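Local coordinates for protein alpha-1,2-mannosidase (PDB 2WW2) that hydrolyses alpha-mannosidic linkages as a calcium-dependent, inverting glycoside hydrolase of family GH92 from a human gut symbiont, at residues F342-P347 and V662-P667. Sequence-based numbering, arbitrary orientation.
Sequences FTLLYP and VTLHLP
Leu345 and Leu666 meet through one methyl each, CD2 of Leu345 lying 3.7 Å from CD2 of Leu666, with the two side chains slanted across one another. The same Leu345 methyl also packs on the flank of Leu664, 4.0 Å from its CB, and there the chains run nearly perpendicular. Leu344 divides its branches between the same two partners: CD2 reaches CD2 of Leu664 at 3.9 Å, while CD1 lies 4.0 Å from CD2 of Leu666. With CG trans to the backbone N (chi1 179°), Leu344 extends beside Leu345, and the pair presents a methyl surface at the C-terminal end of helix 338-345. Leu666 CD2 therefore touches both leucines and also lies 3.3 Å from the carbonyl O of Leu344. Further along, where the chain turns into helix 347-364, the rings of Pro347 and Pro667 touch at their CG atoms, 3.7 Å apart, at a more open margin. Polar linkage comes from a water that donates to Leu345 O at 2.8 Å and to His665 O at 2.9 Å; Arg273 also bonds Leu345 O. The His665 ring is engaged elsewhere, by Glu275 and Asn671, within the mixed sheet containing strand 661-665, and Leu344 also touches His703 and Leu706 of helix 703-707. The contact therefore joins the C-terminal end of helix 338-345 to strand 661-665 and the residues that follow it, within the GH92 catalytic region: leucine methyls in van der Waals contact supply the apolar adhesion, and the water links two carbonyl acceptors that could not bond each other directly.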
ATOM      1  N   PHE A 342     -12.494 -28.828  21.907  1.00  7.21           N
ATOM      2  CA  PHE A 342     -12.560 -30.205  22.399  1.00  7.66           C
ATOM      3  C   PHE A 342     -12.938 -30.243  23.886  1.00  6.94           C
ATOM      4  O   PHE A 342     -13.793 -31.030  24.290  1.00  7.15           O
ATOM      5  CB  PHE A 342     -11.236 -30.995  22.179  1.00  6.74           C
ATOM      6  CG  PHE A 342     -10.789 -31.084  20.735  1.00  9.21           C
ATOM      7  CD1 PHE A 342     -11.714 -31.026  19.681  1.00  7.96           C
ATOM      8  CD2 PHE A 342      -9.437 -31.242  20.429  1.00  7.44           C
ATOM      9  CE1 PHE A 342     -11.281 -31.113  18.341  1.00  9.83           C
ATOM     10  CE2 PHE A 342      -9.002 -31.314  19.097  1.00  9.97           C
ATOM     11  CZ  PHE A 342      -9.930 -31.247  18.051  1.00  7.84           C
ATOM     12  N   THR A 343     -12.323 -29.400  24.707  1.00  7.08           N
ATOM     13  CA  THR A 343     -12.613 -29.472  26.146  1.00  7.25           C
ATOM     14  C   THR A 343     -14.087 -29.244  26.415  1.00  7.94           C
ATOM     15  O   THR A 343     -14.600 -29.695  27.434  1.00  8.04           O
ATOM     16  CB  THR A 343     -11.803 -28.433  26.993  1.00  7.97           C
ATOM     17  OG1 THR A 343     -12.184 -27.110  26.610  1.00  7.55           O
ATOM     18  CG2 THR A 343     -10.286 -28.619  26.796  1.00  6.58           C
ATOM     19  N   LEU A 344     -14.768 -28.531  25.516  1.00  7.68           N
ATOM     20  CA  LEU A 344     -16.174 -28.185  25.731  1.00  8.50           C
ATOM     21  C   LEU A 344     -17.104 -29.251  25.147  1.00  8.40           C
ATOM     22  O   LEU A 344     -17.944 -29.817  25.848  1.00  8.62           O
ATOM     23  CB  LEU A 344     -16.490 -26.821  25.086  1.00  8.13           C
ATOM     24  CG  LEU A 344     -17.938 -26.307  25.198  1.00  9.14           C
ATOM     25  CD1 LEU A 344     -18.381 -26.271  26.662  1.00  8.97           C
ATOM     26  CD2 LEU A 344     -18.084 -24.919  24.535  1.00  8.04           C
ATOM     27  N   LEU A 345     -16.944 -29.503  23.849  1.00  8.81           N
ATOM     28  CA  LEU A 345     -17.874 -30.359  23.117  1.00  9.12           C
ATOM     29  C   LEU A 345     -17.412 -31.817  22.934  1.00  9.09           C
ATOM     30  O   LEU A 345     -18.241 -32.703  22.703  1.00  9.19           O
ATOM     31  CB  LEU A 345     -18.165 -29.749  21.757  1.00  8.99           C
ATOM     32  CG  LEU A 345     -19.114 -28.544  21.733  1.00 11.97           C
ATOM     33  CD1 LEU A 345     -19.104 -27.959  20.347  1.00 11.58           C
ATOM     34  CD2 LEU A 345     -20.535 -28.955  22.092  1.00 12.87           C
ATOM     35  N   TYR A 346     -16.102 -32.048  23.030  1.00  9.13           N
ATOM     36  CA  TYR A 346     -15.514 -33.373  22.821  1.00  8.36           C
ATOM     37  C   TYR A 346     -14.494 -33.708  23.916  1.00  8.71           C
ATOM     38  O   TYR A 346     -13.349 -34.065  23.619  1.00  8.64           O
ATOM     39  CB  TYR A 346     -14.871 -33.445  21.424  1.00  7.45           C
ATOM     40  CG  TYR A 346     -15.790 -32.916  20.330  1.00  6.90           C
ATOM     41  CD1 TYR A 346     -16.748 -33.749  19.744  1.00  6.66           C
ATOM     42  CD2 TYR A 346     -15.725 -31.594  19.912  1.00  6.08           C
ATOM     43  CE1 TYR A 346     -17.620 -33.264  18.761  1.00  7.66           C
ATOM     44  CE2 TYR A 346     -16.592 -31.098  18.925  1.00  5.92           C
ATOM     45  CZ  TYR A 346     -17.530 -31.959  18.350  1.00  7.58           C
ATOM     46  OH  TYR A 346     -18.392 -31.501  17.372  1.00  8.04           O
ATOM     47  N   PRO A 347     -14.903 -33.608  25.195  1.00  8.61           N
ATOM     48  CA  PRO A 347     -13.900 -33.695  26.262  1.00  9.03           C
ATOM     49  C   PRO A 347     -13.305 -35.104  26.384  1.00  9.50           C
ATOM     50  O   PRO A 347     -12.239 -35.262  26.975  1.00  8.93           O
ATOM     51  CB  PRO A 347     -14.689 -33.311  27.531  1.00  9.00           C
ATOM     52  CG  PRO A 347     -16.101 -33.661  27.217  1.00  9.05           C
ATOM     53  CD  PRO A 347     -16.244 -33.334  25.729  1.00  8.91           C
ATOM     54  N   VAL A 662     -28.287 -21.935  18.454  1.00 10.79           N
ATOM     55  CA  VAL A 662     -27.376 -23.067  18.471  1.00 11.16           C
ATOM     56  C   VAL A 662     -27.639 -23.815  19.766  1.00 10.65           C
ATOM     57  O   VAL A 662     -27.911 -23.204  20.804  1.00 10.32           O
ATOM     58  CB  VAL A 662     -25.860 -22.687  18.412  1.00 11.64           C
ATOM     59  CG1 VAL A 662     -25.400 -22.427  16.992  1.00 13.31           C
ATOM     60  CG2 VAL A 662     -25.565 -21.516  19.316  1.00 11.59           C
ATOM     61  N   THR A 663     -27.584 -25.140  19.688  1.00 10.80           N
ATOM     62  CA  THR A 663     -27.748 -25.997  20.845  1.00 10.67           C
ATOM     63  C   THR A 663     -26.503 -26.860  20.973  1.00 11.27           C
ATOM     64  O   THR A 663     -26.131 -27.582  20.045  1.00 10.95           O
ATOM     65  CB  THR A 663     -28.966 -26.905  20.684  1.00 11.33           C
ATOM     66  OG1 THR A 663     -30.139 -26.100  20.530  1.00 10.64           O
ATOM     67  CG2 THR A 663     -29.144 -27.801  21.910  1.00 11.05           C
ATOM     68  N   LEU A 664     -25.844 -26.758  22.120  1.00 11.32           N
ATOM     69  CA  LEU A 664     -24.669 -27.549  22.390  1.00 11.11           C
ATOM     70  C   LEU A 664     -25.085 -28.757  23.229  1.00 11.46           C
ATOM     71  O   LEU A 664     -25.665 -28.602  24.310  1.00 10.38           O
ATOM     72  CB  LEU A 664     -23.628 -26.704  23.131  1.00 11.22           C
ATOM     73  CG  LEU A 664     -22.885 -25.617  22.344  1.00 11.63           C
ATOM     74  CD1 LEU A 664     -23.778 -24.385  22.072  1.00 11.51           C
ATOM     75  CD2 LEU A 664     -21.660 -25.200  23.127  1.00 13.34           C
ATOM     76  N   HIS A 665     -24.798 -29.955  22.718  1.00 12.19           N
ATOM     77  CA  HIS A 665     -25.120 -31.199  23.402  1.00 13.03           C
ATOM     78  C   HIS A 665     -23.906 -31.647  24.168  1.00 13.88           C
ATOM     79  O   HIS A 665     -22.949 -32.185  23.595  1.00 14.49           O
ATOM     80  CB  HIS A 665     -25.576 -32.254  22.397  1.00 12.87           C
ATOM     81  CG  HIS A 665     -26.876 -31.902  21.746  1.00 14.13           C
ATOM     82  ND1 HIS A 665     -28.053 -31.797  22.459  1.00 12.66           N
ATOM     83  CD2 HIS A 665     -27.180 -31.582  20.466  1.00 13.53           C
ATOM     84  CE1 HIS A 665     -29.030 -31.440  21.642  1.00 14.52           C
ATOM     85  NE2 HIS A 665     -28.527 -31.297  20.426  1.00 14.22           N
ATOM     86  N   LEU A 666     -23.939 -31.370  25.466  1.00 13.95           N
ATOM     87  CA  LEU A 666     -22.800 -31.582  26.340  1.00 14.76           C
ATOM     88  C   LEU A 666     -22.907 -32.897  27.106  1.00 15.06           C
ATOM     89  O   LEU A 666     -23.928 -33.594  27.029  1.00 14.77           O
ATOM     90  CB  LEU A 666     -22.650 -30.384  27.280  1.00 15.02           C
ATOM     91  CG  LEU A 666     -22.509 -29.068  26.499  1.00 15.99           C
ATOM     92  CD1 LEU A 666     -22.653 -27.843  27.381  1.00 17.19           C
ATOM     93  CD2 LEU A 666     -21.189 -29.001  25.736  1.00 16.36           C
ATOM     94  N   PRO A 667     -21.838 -33.268  27.820  1.00 15.43           N
ATOM     95  CA  PRO A 667     -21.861 -34.524  28.574  1.00 15.86           C
ATOM     96  C   PRO A 667     -23.010 -34.611  29.588  1.00 16.57           C
ATOM     97  O   PRO A 667     -23.488 -33.590  30.084  1.00 16.24           O
ATOM     98  CB  PRO A 667     -20.508 -34.517  29.302  1.00 15.75           C
ATOM     99  CG  PRO A 667     -19.588 -33.764  28.329  1.00 15.76           C
ATOM    100  CD  PRO A 667     -20.495 -32.649  27.786  1.00 15.55           C
TER
HETATM  101  O   HOH W   1     -20.366 -33.099  24.405  1.00 11.17           O